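Local coordinates for globin II, extracellular (Lumbricus terrestris, PDB 1X9F), which probably carries oxygen as one of the haem-bearing globin chains of erythrocruorin, the extracellular haemoglobin of the earthworm, at residues S14-A19 and G70-A75; Q31-A36 and K110-H115. One frame throughout, in Å; residues are numbered along the deposited sequence.

How the interactions relate
Both contacts join helices of a single globin fold, and their centres lie about 14 Å apart. Interaction 1 ties helix 6-20 to helix 59-77, and interaction 2 packs helix 23-40 on helix 103-121. Along the chain the segments alternate, 14-19, 31-36, 70-75 and then 110-115, so neither contact is closed before the other has begun. They meet directly where Leu72 CD2 of interaction 1 lies 3.7 Å from Ile113 CD1 of interaction 2. Leu72 also lines the haem pocket, and Trp34 of interaction 2 lines the carbon monoxide pocket. The two contacts thus form a continuous stretch of the core that borders the haem.

Interaction 1: residues S14-A19 and G70-A75; sequences SEWGRA and GGLDIA
Trp16 reaches from helix 6-20 to Asp73 and Leu72 on helix 59-77. Its CB already points at the other helix, and with CG anti to the backbone N (chi1 169°) the indole continues outward to helix 59-77. From there round the ring, CD1 passes 3.6 Å from Asp73 OD2, and the next atom, NE1, donates a hydrogen bond of 2.8 Å to that same OD2. The bond is fairly straight, 162° at the hydrogen. OD2 sits in the indole plane and accepts through its anti lone pair, the one turned away from OD1, with the carboxylate tilted 35° from the ring. Further round the six-membered ring, CZ2 is 4.0 Å from Asp73 CB. The far corner is apolar: CZ3 and CH2 both lie against Leu72 CD2, which comes in obliquely, 3.8 Å from CZ3.

The buried indole N-H is therefore satisfied: Asp73 holds the ring at its N-H edge and Leu72 touches its far corner. Asp73 OD1 forms a salt bridge to Lys32 and a hydrogen bond to Asn76, both of the neighbouring Globin III chain, so one carboxylate serves fold and subunit interface. On its own helix, Trp16 stacks with Tyr20. Leu72 belongs to the haem pocket, its side chain about 4 Å from the porphyrin at nearest atoms. This is the A-helix to E-helix contact of the globin fold, made here by a bridging tryptophan.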
loop_
_atom_site.group_PDB
_atom_site.type_symbol
_atom_site.label_atom_id
_atom_site.label_comp_id
_atom_site.label_asym_id
_atom_site.label_seq_id
_atom_site.Cartn_x
_atom_site.Cartn_y
_atom_site.Cartn_z
ATOM N N SER B 14 -32.259 -13.858 -9.131
ATOM C CA SER B 14 -31.100 -13.794 -8.237
ATOM C C SER B 14 -30.643 -15.157 -7.745
ATOM O O SER B 14 -29.447 -15.465 -7.770
ATOM C CB SER B 14 -31.388 -12.900 -7.033
ATOM O OG SER B 14 -31.319 -11.537 -7.403
ATOM N N GLU B 15 -31.596 -15.961 -7.278
ATOM C CA GLU B 15 -31.272 -17.271 -6.750
ATOM C C GLU B 15 -30.732 -18.183 -7.842
ATOM O O GLU B 15 -29.872 -19.024 -7.576
ATOM C CB GLU B 15 -32.472 -17.853 -6.008
ATOM C CG GLU B 15 -32.820 -16.977 -4.810
ATOM C CD GLU B 15 -33.996 -17.468 -4.000
ATOM O OE1 GLU B 15 -34.203 -16.920 -2.894
ATOM O OE2 GLU B 15 -34.714 -18.386 -4.456
ATOM N N TRP B 16 -31.202 -17.991 -9.074
ATOM C CA TRP B 16 -30.662 -18.729 -10.215
ATOM C C TRP B 16 -29.198 -18.363 -10.435
ATOM O O TRP B 16 -28.340 -19.242 -10.535
ATOM C CB TRP B 16 -31.484 -18.482 -11.486
ATOM C CG TRP B 16 -30.834 -19.009 -12.731
ATOM C CD1 TRP B 16 -30.202 -18.277 -13.698
ATOM C CD2 TRP B 16 -30.723 -20.383 -13.133
ATOM N NE1 TRP B 16 -29.712 -19.105 -14.680
ATOM C CE2 TRP B 16 -30.018 -20.403 -14.360
ATOM C CE3 TRP B 16 -31.155 -21.604 -12.586
ATOM C CZ2 TRP B 16 -29.741 -21.586 -15.049
ATOM C CZ3 TRP B 16 -30.879 -22.782 -13.274
ATOM C CH2 TRP B 16 -30.179 -22.763 -14.492
ATOM N N GLY B 17 -28.928 -17.059 -10.500
ATOM C CA GLY B 17 -27.568 -16.544 -10.616
ATOM C C GLY B 17 -26.623 -17.187 -9.620
ATOM O O GLY B 17 -25.570 -17.702 -10.004
ATOM N N ARG B 18 -27.003 -17.176 -8.346
ATOM C CA ARG B 18 -26.185 -17.780 -7.300
ATOM C C ARG B 18 -26.008 -19.301 -7.411
ATOM O O ARG B 18 -24.957 -19.818 -7.039
ATOM C CB ARG B 18 -26.725 -17.412 -5.922
ATOM C CG ARG B 18 -25.889 -16.376 -5.197
ATOM C CD ARG B 18 -26.681 -15.162 -4.749
ATOM N NE ARG B 18 -27.900 -15.531 -4.035
ATOM C CZ ARG B 18 -28.912 -14.705 -3.792
ATOM N NH1 ARG B 18 -28.872 -13.441 -4.203
ATOM N NH2 ARG B 18 -29.975 -15.147 -3.133
ATOM N N ALA B 19 -27.018 -20.011 -7.916
ATOM C CA ALA B 19 -26.974 -21.480 -7.975
ATOM C C ALA B 19 -26.332 -21.995 -9.256
ATOM O O ALA B 19 -25.723 -23.069 -9.272
ATOM C CB ALA B 19 -28.377 -22.052 -7.833
ATOM N N GLY B 70 -28.763 -23.666 -20.386
ATOM C CA GLY B 70 -28.555 -22.453 -21.169
ATOM C C GLY B 70 -29.879 -21.873 -21.620
ATOM O O GLY B 70 -30.083 -20.657 -21.573
ATOM N N GLY B 71 -30.782 -22.755 -22.048
ATOM C CA GLY B 71 -32.133 -22.364 -22.424
ATOM C C GLY B 71 -32.895 -21.855 -21.219
ATOM O O GLY B 71 -33.560 -20.820 -21.288
ATOM N N LEU B 72 -32.791 -22.581 -20.112
ATOM C CA LEU B 72 -33.465 -22.186 -18.889
ATOM C C LEU B 72 -32.927 -20.842 -18.401
ATOM O O LEU B 72 -33.688 -20.001 -17.917
ATOM C CB LEU B 72 -33.297 -23.267 -17.824
ATOM C CG LEU B 72 -34.050 -23.064 -16.509
ATOM C CD1 LEU B 72 -35.567 -23.057 -16.712
ATOM C CD2 LEU B 72 -33.646 -24.140 -15.518
ATOM N N ASP B 73 -31.621 -20.642 -18.550
ATOM C CA ASP B 73 -30.988 -19.389 -18.177
ATOM C C ASP B 73 -31.585 -18.205 -18.931
ATOM O O ASP B 73 -31.815 -17.147 -18.340
ATOM C CB ASP B 73 -29.491 -19.462 -18.443
ATOM C CG ASP B 73 -28.784 -18.188 -18.077
ATOM O OD1 ASP B 73 -28.337 -17.476 -18.997
ATOM O OD2 ASP B 73 -28.643 -17.811 -16.896
ATOM N N ILE B 74 -31.831 -18.380 -20.232
ATOM C CA ILE B 74 -32.455 -17.327 -21.037
ATOM C C ILE B 74 -33.854 -16.997 -20.511
ATOM O O ILE B 74 -34.205 -15.824 -20.353
ATOM C CB ILE B 74 -32.521 -17.714 -22.529
ATOM C CG1 ILE B 74 -31.104 -17.838 -23.113
ATOM C CG2 ILE B 74 -33.346 -16.675 -23.308
ATOM C CD1 ILE B 74 -31.037 -18.438 -24.526
ATOM N N ALA B 75 -34.628 -18.047 -20.239
ATOM C CA ALA B 75 -35.992 -17.919 -19.751
ATOM C C ALA B 75 -36.035 -17.189 -18.412
ATOM O O ALA B 75 -36.747 -16.194 -18.271
ATOM C CB ALA B 75 -36.648 -19.291 -19.642
#

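Interaction 2: residues Q31-A36 and K110-H115; sequences QAIWRA and KTAILH. With CMO (carbon monoxide), chain P.
Ala36 and Ala112 meet where helices 23-40 and 103-121 come together, with Ala36 CB 3.5 Å from Ala112 CB and Ala36 CA 5.1 Å from Ala112 CA. With only methyl groups between them, the axes of the short helical segments approach to 8.2 Å and run at 137° to each other. The same Ala112 CB also rests on the backbone, 3.4 Å from Ile33 O, a carbonyl that accepts a hydrogen bond from Thr37 OG1.

Deeper in, bulkier side chains take over. Ile33 has CG2 anti to the backbone N, which lays that methyl alongside the facing helix, with Ile33 CG2 4.0 Å from Ile113 CG1; the two isoleucines cross at a slant. Ile33 also packs on Phe109 and on Leu69 of helix 59-77, while Ile113 comes within about 5 Å of the haem at nearest atoms. Tightness ends toward solvent: Ala36, though packed on Ala112, is already partly exposed, and the exposed side chain of His115 comes no nearer to segment 31-36 than 4.5 Å.

The CB of Trp34 points away from segment 110-115, and the residue lines the carbon monoxide pocket. Its ring meets Phe48 edge-to-face and Phe109 with the planes at about 40°; its spacing from the ligand oxygen is doubtful in this model. With an alanine here, Phe48 and Phe109 would probably lose their aromatic partner and a gap would open beside the ligand.

No hydrogen bond or charge pair crosses between the segments. This B-helix to G-helix packing of the globin fold consequently depends on shape: small residues permit the close approach, and larger aliphatic ones fill the interior, Ile113 close to the haem.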
loop_
_atom_site.group_PDB
_atom_site.type_symbol
_atom_site.label_atom_id
_atom_site.label_comp_id
_atom_site.label_asym_id
_atom_site.label_seq_id
_atom_site.Cartn_x
_atom_site.Cartn_y
_atom_site.Cartn_z
ATOM N N GLN B 31 -25.637 -31.759 -14.214
ATOM C CA GLN B 31 -25.780 -33.210 -14.061
ATOM C C GLN B 31 -26.692 -33.579 -12.900
ATOM O O GLN B 31 -27.515 -34.491 -13.018
ATOM C CB GLN B 31 -24.422 -33.880 -13.859
ATOM C CG GLN B 31 -23.435 -33.619 -14.968
ATOM C CD GLN B 31 -22.113 -34.301 -14.715
ATOM O OE1 GLN B 31 -21.950 -35.480 -15.029
ATOM N NE2 GLN B 31 -21.162 -33.565 -14.148
ATOM N N ALA B 32 -26.522 -32.875 -11.782
ATOM C CA ALA B 32 -27.367 -33.051 -10.611
ATOM C C ALA B 32 -28.846 -32.953 -10.987
ATOM O O ALA B 32 -29.653 -33.779 -10.546
ATOM C CB ALA B 32 -27.010 -32.030 -9.551
ATOM N N ILE B 33 -29.200 -31.976 -11.825
ATOM C CA ILE B 33 -30.596 -31.798 -12.239
ATOM C C ILE B 33 -31.117 -32.972 -13.084
ATOM O O ILE B 33 -32.199 -33.501 -12.797
ATOM C CB ILE B 33 -30.820 -30.428 -12.945
ATOM C CG1 ILE B 33 -30.651 -29.276 -11.941
ATOM C CG2 ILE B 33 -32.222 -30.368 -13.564
ATOM C CD1 ILE B 33 -30.400 -27.914 -12.596
ATOM N N TRP B 34 -30.350 -33.385 -14.096
ATOM C CA TRP B 34 -30.740 -34.524 -14.943
ATOM C C TRP B 34 -30.799 -35.866 -14.215
ATOM O O TRP B 34 -31.705 -36.669 -14.474
ATOM C CB TRP B 34 -29.933 -34.577 -16.260
ATOM C CG TRP B 34 -30.533 -33.613 -17.205
ATOM C CD1 TRP B 34 -30.018 -32.415 -17.607
ATOM C CD2 TRP B 34 -31.833 -33.704 -17.780
ATOM N NE1 TRP B 34 -30.909 -31.773 -18.434
ATOM C CE2 TRP B 34 -32.035 -32.546 -18.552
ATOM C CE3 TRP B 34 -32.855 -34.666 -17.731
ATOM C CZ2 TRP B 34 -33.206 -32.323 -19.259
ATOM C CZ3 TRP B 34 -34.017 -34.443 -18.439
ATOM C CH2 TRP B 34 -34.184 -33.284 -19.194
ATOM N N ARG B 35 -29.875 -36.095 -13.288
ATOM C CA ARG B 35 -29.929 -37.295 -12.452
ATOM C C ARG B 35 -31.145 -37.313 -11.545
ATOM O O ARG B 35 -31.771 -38.360 -11.364
ATOM C CB ARG B 35 -28.671 -37.423 -11.608
ATOM C CG ARG B 35 -27.506 -37.874 -12.431
ATOM C CD ARG B 35 -26.196 -37.693 -11.747
ATOM N NE ARG B 35 -25.135 -38.177 -12.614
ATOM C CZ ARG B 35 -23.878 -37.762 -12.568
ATOM N NH1 ARG B 35 -23.502 -36.837 -11.691
ATOM N NH2 ARG B 35 -22.987 -38.271 -13.408
ATOM N N ALA B 36 -31.462 -36.161 -10.959
ATOM C CA ALA B 36 -32.647 -36.043 -10.127
ATOM C C ALA B 36 -33.901 -36.281 -10.967
ATOM O O ALA B 36 -34.842 -36.921 -10.500
ATOM C CB ALA B 36 -32.690 -34.690 -9.440
ATOM N N LYS B 110 -39.049 -30.108 -13.122
ATOM C CA LYS B 110 -39.294 -28.994 -12.224
ATOM C C LYS B 110 -38.922 -29.340 -10.783
ATOM O O LYS B 110 -38.299 -28.532 -10.091
ATOM C CB LYS B 110 -40.754 -28.562 -12.302
ATOM C CG LYS B 110 -41.102 -27.427 -11.360
ATOM C CD LYS B 110 -42.532 -26.979 -11.535
ATOM C CE LYS B 110 -43.495 -27.928 -10.831
ATOM N NZ LYS B 110 -44.783 -27.229 -10.554
ATOM N N THR B 111 -39.308 -30.535 -10.339
ATOM C CA THR B 111 -39.002 -30.997 -8.987
ATOM C C THR B 111 -37.499 -31.076 -8.804
ATOM O O THR B 111 -36.968 -30.698 -7.759
ATOM C CB THR B 111 -39.638 -32.380 -8.753
ATOM O OG1 THR B 111 -41.063 -32.268 -8.871
ATOM C CG2 THR B 111 -39.444 -32.847 -7.312
ATOM N N ALA B 112 -36.829 -31.573 -9.837
ATOM C CA ALA B 112 -35.391 -31.748 -9.822
ATOM C C ALA B 112 -34.670 -30.403 -9.731
ATOM O O ALA B 112 -33.792 -30.233 -8.880
ATOM C CB ALA B 112 -34.943 -32.528 -11.048
ATOM N N ILE B 113 -35.042 -29.455 -10.598
ATOM C CA ILE B 113 -34.492 -28.099 -10.529
ATOM C C ILE B 113 -34.611 -27.552 -9.112
ATOM O O ILE B 113 -33.620 -27.090 -8.538
ATOM C CB ILE B 113 -35.202 -27.137 -11.502
ATOM C CG1 ILE B 113 -34.899 -27.492 -12.958
ATOM C CG2 ILE B 113 -34.773 -25.689 -11.241
ATOM C CD1 ILE B 113 -35.788 -26.736 -13.938
ATOM N N LEU B 114 -35.819 -27.616 -8.552
ATOM C CA LEU B 114 -36.072 -27.072 -7.224
ATOM C C LEU B 114 -35.245 -27.762 -6.165
ATOM O O LEU B 114 -34.807 -27.142 -5.200
ATOM C CB LEU B 114 -37.555 -27.155 -6.875
ATOM C CG LEU B 114 -38.370 -25.893 -7.161
ATOM C CD1 LEU B 114 -38.210 -25.406 -8.599
ATOM C CD2 LEU B 114 -39.826 -26.174 -6.871
ATOM N N HIS B 115 -35.001 -29.045 -6.375
ATOM C CA HIS B 115 -34.294 -29.857 -5.423
ATOM C C HIS B 115 -32.813 -29.522 -5.386
ATOM O O HIS B 115 -32.227 -29.334 -4.318
ATOM C CB HIS B 115 -34.478 -31.304 -5.821
ATOM C CG HIS B 115 -33.740 -32.251 -4.949
ATOM N ND1 HIS B 115 -34.073 -32.445 -3.626
ATOM C CD2 HIS B 115 -32.680 -33.054 -5.197
ATOM C CE1 HIS B 115 -33.253 -33.335 -3.099
ATOM N NE2 HIS B 115 -32.401 -33.721 -4.031
HETATM C C CMO P . -33.835 -30.898 -22.157
HETATM O O CMO P . -33.180 -31.877 -21.713
#